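Local coordinates for SnoN,Epimerase SnoN (Streptomyces nogalater, PDB 5EP9), which acts as a non-heme iron, 2-oxoglutarate-dependent epimerase in nogalamycin biosynthesis, and probably belongs to the phytanoyl-CoA dioxygenase family, at residues A[82-87]-A[124-129]; A[134-139]-A[227-232]; A[168-173]-A[234-239]. All blocks are in the same frame, centred on the assembly; numbering follows the deposited sequence.

Overall arrangement
All three contacts lie on one side of the chain, around the 2-oxoglutarate near the iron site of His142, Asp144 and His225. Interaction 1 lies within the SnoN part 14-202 of the fused construct. Interactions 2 and 3 join that part to 203-305. Interaction 1 has its centre about 10 Å from the centre of each of the others, and those two are about 8 Å apart. Lys128 NZ of interaction 1 reaches Val137 O of interaction 2 at 2.8 Å. Strands 118-128 and 236-245 are neighbours in one sheet, so Lys128 O also meets Arg236 N of interaction 3 at 2.8 Å. Thr139 and Arg236 both bond the same ligand carboxylate.

Interaction 1 (A[82-87]-A[124-129]); sequences TVMDYV and EVLLKE. With AKG (2-oxoglutaric acid), chain E.
Lys128 starts with CG beside its backbone N (chi1 -74°), runs extended, and bends only at its last torsion (chi4 -93°). That bend carries NZ back to the carbonyl of Val83. The bond from Lys128 NZ to Val83 O is 2.8 Å long, in the carbonyl plane and on a lone pair. Met84 holds CG between its backbone N and carbonyl carbon (chi1 62°) and curls at chi3. Its SD then lies across Leu126, 3.7 Å from CD2, and its CE turns to the 2-oxoglutarate.

The backbones form an antiparallel pair within the main sheet of the double-stranded beta-helix, inside the SnoN part 14-202. Asp85 and Leu127 are a hydrogen-bonded pair, and Asp85 N gives Leu127 O a nearly straight bond of 2.9 Å. Val87 and Val125 form a second such pair, their side chains alongside each other and against Leu68 of helix 54-70. Tyr86 and Leu126 lie between them as a non-hydrogen-bonded pair. Leu126 CD2 packs on Tyr86 CB, while the Glu124 carboxylate runs beside the tyrosine ring. On the far side of strand 82-87, Val83 and Met84 both face Trp76 in a classic beta bulge. Asp85 directs its carboxylate to Lys131 in a salt bridge.

Met84, Leu126 and Lys128 meet one end of the ligand. Met84 CE is 3.4 Å from AKG O4, and Leu126 CD1 is 3.6 Å from AKG O3. Lys128 NZ also bonds Val137 O and Thr139 OG1, so three oxygens fix the ammonium. Lys128 NZ stays 4.2 Å from AKG O4, too far for a direct bond. Its positive charge would probably still help to balance the carboxylate, while the methionine and leucine supply apolar contacts.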
# COMPACT_ATOMS: atom_id res chain seq x y z
N THR A 82 -7.65 -12.35 -13.84
CA THR A 82 -6.98 -12.20 -12.58
C THR A 82 -6.10 -10.96 -12.47
O THR A 82 -5.01 -10.85 -13.02
CB THR A 82 -6.17 -13.43 -12.19
OG1 THR A 82 -7.03 -14.58 -12.23
CG2 THR A 82 -5.53 -13.26 -10.79
N VAL A 83 -6.56 -10.13 -11.57
CA VAL A 83 -5.91 -8.88 -11.23
C VAL A 83 -4.68 -9.20 -10.42
O VAL A 83 -3.60 -8.68 -10.67
CB VAL A 83 -6.86 -7.93 -10.47
CG1 VAL A 83 -6.14 -6.67 -10.15
CG2 VAL A 83 -8.15 -7.59 -11.28
N MET A 84 -4.88 -10.03 -9.41
CA MET A 84 -3.79 -10.44 -8.53
C MET A 84 -4.20 -11.54 -7.55
O MET A 84 -5.37 -11.76 -7.31
CB MET A 84 -3.22 -9.30 -7.69
CG MET A 84 -4.23 -8.68 -6.74
SD MET A 84 -3.32 -7.43 -5.76
CE MET A 84 -3.01 -6.16 -6.98
N ASP A 85 -3.18 -12.12 -6.93
CA ASP A 85 -3.36 -12.97 -5.73
C ASP A 85 -2.65 -12.22 -4.62
O ASP A 85 -1.59 -11.60 -4.88
CB ASP A 85 -2.74 -14.33 -5.90
CG ASP A 85 -3.48 -15.20 -6.95
OD1 ASP A 85 -4.62 -15.68 -6.70
OD2 ASP A 85 -2.89 -15.37 -8.06
N TYR A 86 -3.20 -12.28 -3.42
CA TYR A 86 -2.57 -11.63 -2.31
C TYR A 86 -2.77 -12.37 -1.03
O TYR A 86 -3.74 -13.14 -0.83
CB TYR A 86 -3.02 -10.18 -2.15
CG TYR A 86 -4.45 -9.99 -1.81
CD1 TYR A 86 -5.44 -10.02 -2.81
CD2 TYR A 86 -4.84 -9.77 -0.51
CE1 TYR A 86 -6.77 -9.81 -2.48
CE2 TYR A 86 -6.17 -9.57 -0.16
CZ TYR A 86 -7.14 -9.60 -1.15
OH TYR A 86 -8.43 -9.40 -0.73
N VAL A 87 -1.80 -12.21 -0.19
CA VAL A 87 -1.91 -12.71 1.18
C VAL A 87 -2.40 -11.53 2.00
O VAL A 87 -1.70 -10.54 2.13
CB VAL A 87 -0.56 -13.27 1.73
CG1 VAL A 87 -0.74 -13.79 3.17
CG2 VAL A 87 -0.06 -14.35 0.83
N GLU A 124 -0.11 -6.30 2.95
CA GLU A 124 -0.40 -7.43 2.02
C GLU A 124 0.76 -7.86 1.16
O GLU A 124 1.57 -7.05 0.79
CB GLU A 124 -1.59 -7.06 1.14
CG GLU A 124 -2.89 -6.91 1.94
CD GLU A 124 -4.06 -6.29 1.08
OE1 GLU A 124 -3.80 -5.74 -0.02
OE2 GLU A 124 -5.22 -6.45 1.45
N VAL A 125 0.83 -9.14 0.82
CA VAL A 125 1.81 -9.62 -0.12
C VAL A 125 1.12 -9.74 -1.46
O VAL A 125 0.15 -10.46 -1.54
CB VAL A 125 2.34 -10.99 0.30
CG1 VAL A 125 3.32 -11.57 -0.70
CG2 VAL A 125 3.02 -10.93 1.66
N LEU A 126 1.68 -9.15 -2.53
CA LEU A 126 1.00 -9.10 -3.81
C LEU A 126 1.73 -9.90 -4.85
O LEU A 126 2.92 -9.79 -4.95
CB LEU A 126 0.78 -7.68 -4.32
CG LEU A 126 0.21 -6.70 -3.31
CD1 LEU A 126 0.08 -5.32 -3.96
CD2 LEU A 126 -1.14 -7.12 -2.82
N LEU A 127 0.98 -10.66 -5.62
CA LEU A 127 1.49 -11.44 -6.75
C LEU A 127 0.64 -11.20 -8.03
O LEU A 127 -0.55 -11.40 -8.02
CB LEU A 127 1.38 -12.91 -6.40
CG LEU A 127 1.66 -13.93 -7.50
CD1 LEU A 127 3.10 -13.86 -7.97
CD2 LEU A 127 1.31 -15.34 -7.03
N LYS A 128 1.31 -10.79 -9.08
CA LYS A 128 0.80 -10.89 -10.44
C LYS A 128 1.65 -11.76 -11.26
O LYS A 128 2.83 -11.57 -11.38
CB LYS A 128 0.77 -9.55 -11.21
CG LYS A 128 -0.26 -8.59 -10.83
CD LYS A 128 -0.27 -7.48 -11.93
CE LYS A 128 -1.14 -6.31 -11.51
NZ LYS A 128 -2.53 -6.42 -11.99
N GLU A 129 1.02 -12.74 -11.84
CA GLU A 129 1.69 -13.66 -12.70
C GLU A 129 0.76 -14.34 -13.64
O GLU A 129 -0.43 -14.38 -13.43
CB GLU A 129 2.39 -14.77 -11.88
CG GLU A 129 1.40 -15.74 -11.25
CD GLU A 129 2.08 -16.85 -10.48
OE1 GLU A 129 3.34 -16.97 -10.49
OE2 GLU A 129 1.31 -17.63 -9.89
C1 AKG E . -2.24 -0.19 -3.87
O1 AKG E . -2.99 0.66 -3.32
O2 AKG E . -1.14 -0.53 -3.37
C2 AKG E . -2.64 -0.79 -5.16
O5 AKG E . -3.72 -0.45 -5.68
C3 AKG E . -1.67 -1.82 -5.79
C4 AKG E . -2.00 -2.28 -7.21
C5 AKG E . -1.07 -3.31 -7.81
O3 AKG E . -0.06 -3.66 -7.17
O4 AKG E . -1.35 -3.84 -8.92

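Interaction 2 (A[134-139]-A[227-232]); sequences DASVPT and AGANST. With AKG (2-oxoglutaric acid), chain E.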
# COMPACT_ATOMS: atom_id res chain seq x y z
N ASP A 134 -4.80 -18.87 -17.24
CA ASP A 134 -5.13 -17.72 -16.42
C ASP A 134 -4.09 -16.63 -16.55
O ASP A 134 -3.14 -16.52 -15.81
CB ASP A 134 -5.30 -18.17 -14.96
CG ASP A 134 -5.75 -17.01 -14.05
OD1 ASP A 134 -6.59 -16.21 -14.46
OD2 ASP A 134 -5.21 -16.85 -12.95
N ALA A 135 -4.33 -15.75 -17.48
CA ALA A 135 -3.44 -14.61 -17.72
C ALA A 135 -3.70 -13.51 -16.70
O ALA A 135 -4.81 -13.22 -16.33
CB ALA A 135 -3.61 -14.05 -19.17
N SER A 136 -2.62 -12.93 -16.27
CA SER A 136 -2.58 -11.69 -15.54
C SER A 136 -3.30 -10.58 -16.35
O SER A 136 -3.05 -10.42 -17.51
CB SER A 136 -1.09 -11.29 -15.36
OG SER A 136 -0.95 -10.11 -14.66
N VAL A 137 -4.07 -9.75 -15.64
CA VAL A 137 -4.71 -8.56 -16.18
C VAL A 137 -4.27 -7.32 -15.39
O VAL A 137 -3.70 -7.46 -14.29
CB VAL A 137 -6.23 -8.70 -16.30
CG1 VAL A 137 -6.57 -9.97 -17.11
CG2 VAL A 137 -6.92 -8.68 -14.93
N PRO A 138 -4.55 -6.11 -15.93
CA PRO A 138 -4.16 -4.89 -15.20
C PRO A 138 -4.93 -4.69 -13.89
O PRO A 138 -6.03 -5.23 -13.69
CB PRO A 138 -4.50 -3.73 -16.16
CG PRO A 138 -4.61 -4.40 -17.50
CD PRO A 138 -5.13 -5.80 -17.24
N THR A 139 -4.39 -3.87 -13.06
CA THR A 139 -5.12 -3.32 -11.95
C THR A 139 -5.78 -2.01 -12.45
O THR A 139 -5.08 -1.06 -12.72
CB THR A 139 -4.17 -2.99 -10.78
OG1 THR A 139 -3.50 -4.18 -10.37
CG2 THR A 139 -5.01 -2.56 -9.58
N ALA A 227 -2.12 -0.27 -12.43
CA ALA A 227 -0.96 -1.06 -12.71
C ALA A 227 -1.18 -1.89 -13.92
O ALA A 227 -2.33 -2.33 -14.20
CB ALA A 227 -0.58 -1.99 -11.50
N GLY A 228 -0.09 -2.16 -14.61
CA GLY A 228 -0.19 -2.99 -15.84
C GLY A 228 -0.39 -4.45 -15.51
O GLY A 228 -0.26 -4.90 -14.36
N ALA A 229 -0.74 -5.20 -16.55
CA ALA A 229 -0.69 -6.66 -16.50
C ALA A 229 0.76 -7.06 -16.38
O ALA A 229 1.67 -6.35 -16.84
CB ALA A 229 -1.32 -7.27 -17.76
N ASN A 230 1.02 -8.20 -15.79
CA ASN A 230 2.33 -8.80 -15.97
C ASN A 230 2.33 -9.58 -17.29
O ASN A 230 1.69 -10.63 -17.36
CB ASN A 230 2.69 -9.72 -14.79
CG ASN A 230 4.10 -10.28 -14.89
OD1 ASN A 230 4.86 -10.04 -15.86
ND2 ASN A 230 4.46 -11.04 -13.84
N SER A 231 2.99 -9.05 -18.31
CA SER A 231 3.15 -9.79 -19.55
C SER A 231 4.48 -10.56 -19.69
O SER A 231 4.76 -11.03 -20.68
CB SER A 231 2.96 -8.85 -20.74
OG SER A 231 4.02 -7.98 -20.77
N THR A 232 5.22 -10.75 -18.61
CA THR A 232 6.43 -11.55 -18.61
C THR A 232 6.18 -12.92 -17.95
O THR A 232 5.18 -13.14 -17.29
CB THR A 232 7.61 -10.87 -17.83
OG1 THR A 232 7.45 -11.00 -16.39
CG2 THR A 232 7.70 -9.39 -18.21
C1 AKG E . -2.24 -0.19 -3.87
O1 AKG E . -2.99 0.66 -3.32
O2 AKG E . -1.14 -0.53 -3.37
C2 AKG E . -2.64 -0.79 -5.16
O5 AKG E . -3.72 -0.45 -5.68
C3 AKG E . -1.67 -1.82 -5.79
C4 AKG E . -2.00 -2.28 -7.21
C5 AKG E . -1.07 -3.31 -7.81
O3 AKG E . -0.06 -3.66 -7.17
O4 AKG E . -1.35 -3.84 -8.92
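Thr139 and Ala227 pair where segments 134-139 and 227-232 run almost exactly antiparallel, 174° apart end to end. They form a hydrogen-bonded antiparallel bridge at the edge of the smaller sheet of the double-stranded beta-helix. Thr139 belongs to the SnoN part 14-202 and Ala227 to the part 203-305. Thr139 N reaches Ala227 O at 2.8 Å, tilted 32° from the carbonyl plane. Ala227 N returns a bond to a lone pair of Thr139 O.

Beyond the bridge both segments are loops. Pro138 sets CB against Ala227 O at 3.2 Å, and Ala229 CB packs against the backbone of Ser136 and Val137. Ser136 turns OG anti to its own N (chi1 -179°), which lets it accept from Asn230 N at 3.0 Å. Asn230 OD1 accepts from Thr232 N, which makes an Asx turn with the donor above the carbonyl plane, and from Thr232 OG1, which lies in that plane on a lone pair. Asn230 ND2 bonds Lys128 O and Glu234 O. With an alanine here, Thr232 N and OG1 would probably lose this acceptor, Lys128 O and Glu234 O would lose a donor, and the turn would be freer to move.

On the ligand side, Thr139 and Ala227 both face the same carboxylate. Ala227 CB is 3.3 Å from AKG O4. Thr139 OG1 donates a hydrogen bond to AKG O4 at 2.6 Å.

Interaction 3 (A[168-173]-A[234-239]); sequences VERGCM and EPRLST. With AKG (2-oxoglutaric acid), chain E.
Arg170 lays one face of its guanidinium over Glu234 CB, which is 3.8 Å from Arg170 CZ. The Glu234 carboxylate stands nearly square to that plane, 86° away. Glu234 OE1 forms a salt bridge with Arg170 NH2 at 3.0 Å, but the hydrogen bond within it is bent and weak. Arg170 NH1 bonds Asp165 O, and NE bonds Thr232 OG1. The Arg236 side chain runs antiparallel to that of Arg170, with Arg236 CB 3.9 Å from Arg170 CG.

The contact joins the loop before strand 173-175 to the turn at Glu234 and Pro235 and the start of strand 236-245, part of the main sheet of the double-stranded beta-helix. The loop is in the SnoN part 14-202 and the second segment in 203-305. At the backbone angles of Gly171 a CB would collide with the preceding carbonyl O. Gly171 O takes Arg236 NH1 at 2.8 Å, close to the guanidinium plane, which helps to fix the rotation of the guanidinium. Arg236 NH1 also gives AKG O4 a fairly straight bond of 3.1 Å. Arg236 NH2 makes weak bonds to AKG O3 and O4. Met173 SD rests 3.7 Å from AKG C3.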
# COMPACT_ATOMS: atom_id res chain seq x y z
N VAL A 168 8.16 -1.91 -16.55
CA VAL A 168 6.83 -1.65 -17.08
C VAL A 168 6.11 -2.94 -17.41
O VAL A 168 4.97 -3.14 -16.96
CB VAL A 168 6.82 -0.64 -18.32
CG1 VAL A 168 5.41 -0.44 -18.78
CG2 VAL A 168 7.37 0.70 -17.87
N GLU A 169 6.74 -3.78 -18.16
CA GLU A 169 6.03 -4.93 -18.66
C GLU A 169 5.69 -6.00 -17.63
O GLU A 169 4.89 -6.93 -17.89
CB GLU A 169 6.74 -5.52 -19.91
CG GLU A 169 8.10 -6.12 -19.65
CD GLU A 169 9.31 -5.12 -19.68
OE1 GLU A 169 9.14 -3.82 -19.72
OE2 GLU A 169 10.44 -5.72 -19.73
N ARG A 170 6.28 -5.88 -16.45
CA ARG A 170 5.99 -6.81 -15.34
C ARG A 170 4.87 -6.30 -14.44
O ARG A 170 4.49 -6.93 -13.47
CB ARG A 170 7.26 -7.12 -14.53
CG ARG A 170 7.07 -8.26 -13.55
CD ARG A 170 8.38 -8.88 -13.08
NE ARG A 170 8.97 -9.51 -14.22
CZ ARG A 170 10.19 -9.29 -14.63
NH1 ARG A 170 11.01 -8.50 -13.96
NH2 ARG A 170 10.62 -9.91 -15.70
N GLY A 171 4.27 -5.15 -14.82
CA GLY A 171 3.08 -4.60 -14.15
C GLY A 171 3.33 -3.52 -13.13
O GLY A 171 2.76 -3.57 -12.02
N CYS A 172 4.27 -2.65 -13.37
CA CYS A 172 4.53 -1.59 -12.44
C CYS A 172 3.32 -0.71 -12.39
O CYS A 172 2.40 -0.81 -13.23
CB CYS A 172 5.81 -0.78 -12.77
SG CYS A 172 5.63 0.30 -14.20
N MET A 173 3.36 0.23 -11.46
CA MET A 173 2.23 1.18 -11.24
C MET A 173 2.34 2.45 -12.08
O MET A 173 3.43 2.87 -12.43
CB MET A 173 2.07 1.52 -9.76
CG MET A 173 1.69 0.24 -8.95
SD MET A 173 0.61 0.55 -7.53
CE MET A 173 1.94 1.05 -6.54
N GLU A 234 8.10 -13.93 -15.46
CA GLU A 234 8.65 -13.85 -14.11
C GLU A 234 7.56 -13.16 -13.25
O GLU A 234 7.03 -12.12 -13.60
CB GLU A 234 10.00 -13.08 -14.03
CG GLU A 234 11.22 -13.78 -14.68
CD GLU A 234 11.24 -13.69 -16.24
OE1 GLU A 234 10.74 -12.68 -16.88
OE2 GLU A 234 11.77 -14.64 -16.87
N PRO A 235 7.23 -13.77 -12.12
CA PRO A 235 6.18 -13.19 -11.30
C PRO A 235 6.52 -11.83 -10.75
O PRO A 235 7.67 -11.49 -10.51
CB PRO A 235 5.99 -14.19 -10.19
CG PRO A 235 7.26 -15.03 -10.17
CD PRO A 235 7.82 -15.00 -11.55
N ARG A 236 5.51 -11.00 -10.64
CA ARG A 236 5.64 -9.70 -10.00
C ARG A 236 5.34 -9.94 -8.49
O ARG A 236 4.23 -10.35 -8.13
CB ARG A 236 4.65 -8.70 -10.55
CG ARG A 236 4.99 -7.28 -10.12
CD ARG A 236 3.83 -6.36 -10.29
NE ARG A 236 2.84 -6.54 -9.25
CZ ARG A 236 1.72 -5.84 -9.11
NH1 ARG A 236 1.31 -4.93 -9.98
NH2 ARG A 236 0.94 -6.12 -8.10
N LEU A 237 6.29 -9.61 -7.64
CA LEU A 237 6.16 -9.82 -6.20
C LEU A 237 6.55 -8.58 -5.45
O LEU A 237 7.61 -7.94 -5.77
CB LEU A 237 7.09 -10.95 -5.72
CG LEU A 237 6.59 -12.35 -6.12
CD1 LEU A 237 7.69 -13.40 -6.25
CD2 LEU A 237 5.58 -12.88 -5.13
N SER A 238 5.68 -8.22 -4.50
CA SER A 238 5.84 -6.98 -3.77
C SER A 238 5.04 -7.07 -2.53
O SER A 238 4.18 -7.97 -2.37
CB SER A 238 5.33 -5.77 -4.63
OG SER A 238 3.97 -5.95 -5.00
N THR A 239 5.22 -6.07 -1.70
CA THR A 239 4.30 -5.87 -0.62
C THR A 239 3.68 -4.50 -0.68
O THR A 239 4.36 -3.58 -1.07
CB THR A 239 4.97 -6.05 0.79
OG1 THR A 239 6.00 -5.07 0.94
CG2 THR A 239 5.56 -7.43 0.93
C1 AKG E . -2.24 -0.19 -3.87
O1 AKG E . -2.99 0.66 -3.32
O2 AKG E . -1.14 -0.53 -3.37
C2 AKG E . -2.64 -0.79 -5.16
O5 AKG E . -3.72 -0.45 -5.68
C3 AKG E . -1.67 -1.82 -5.79
C4 AKG E . -2.00 -2.28 -7.21
C5 AKG E . -1.07 -3.31 -7.81
O3 AKG E . -0.06 -3.66 -7.17
O4 AKG E . -1.35 -3.84 -8.92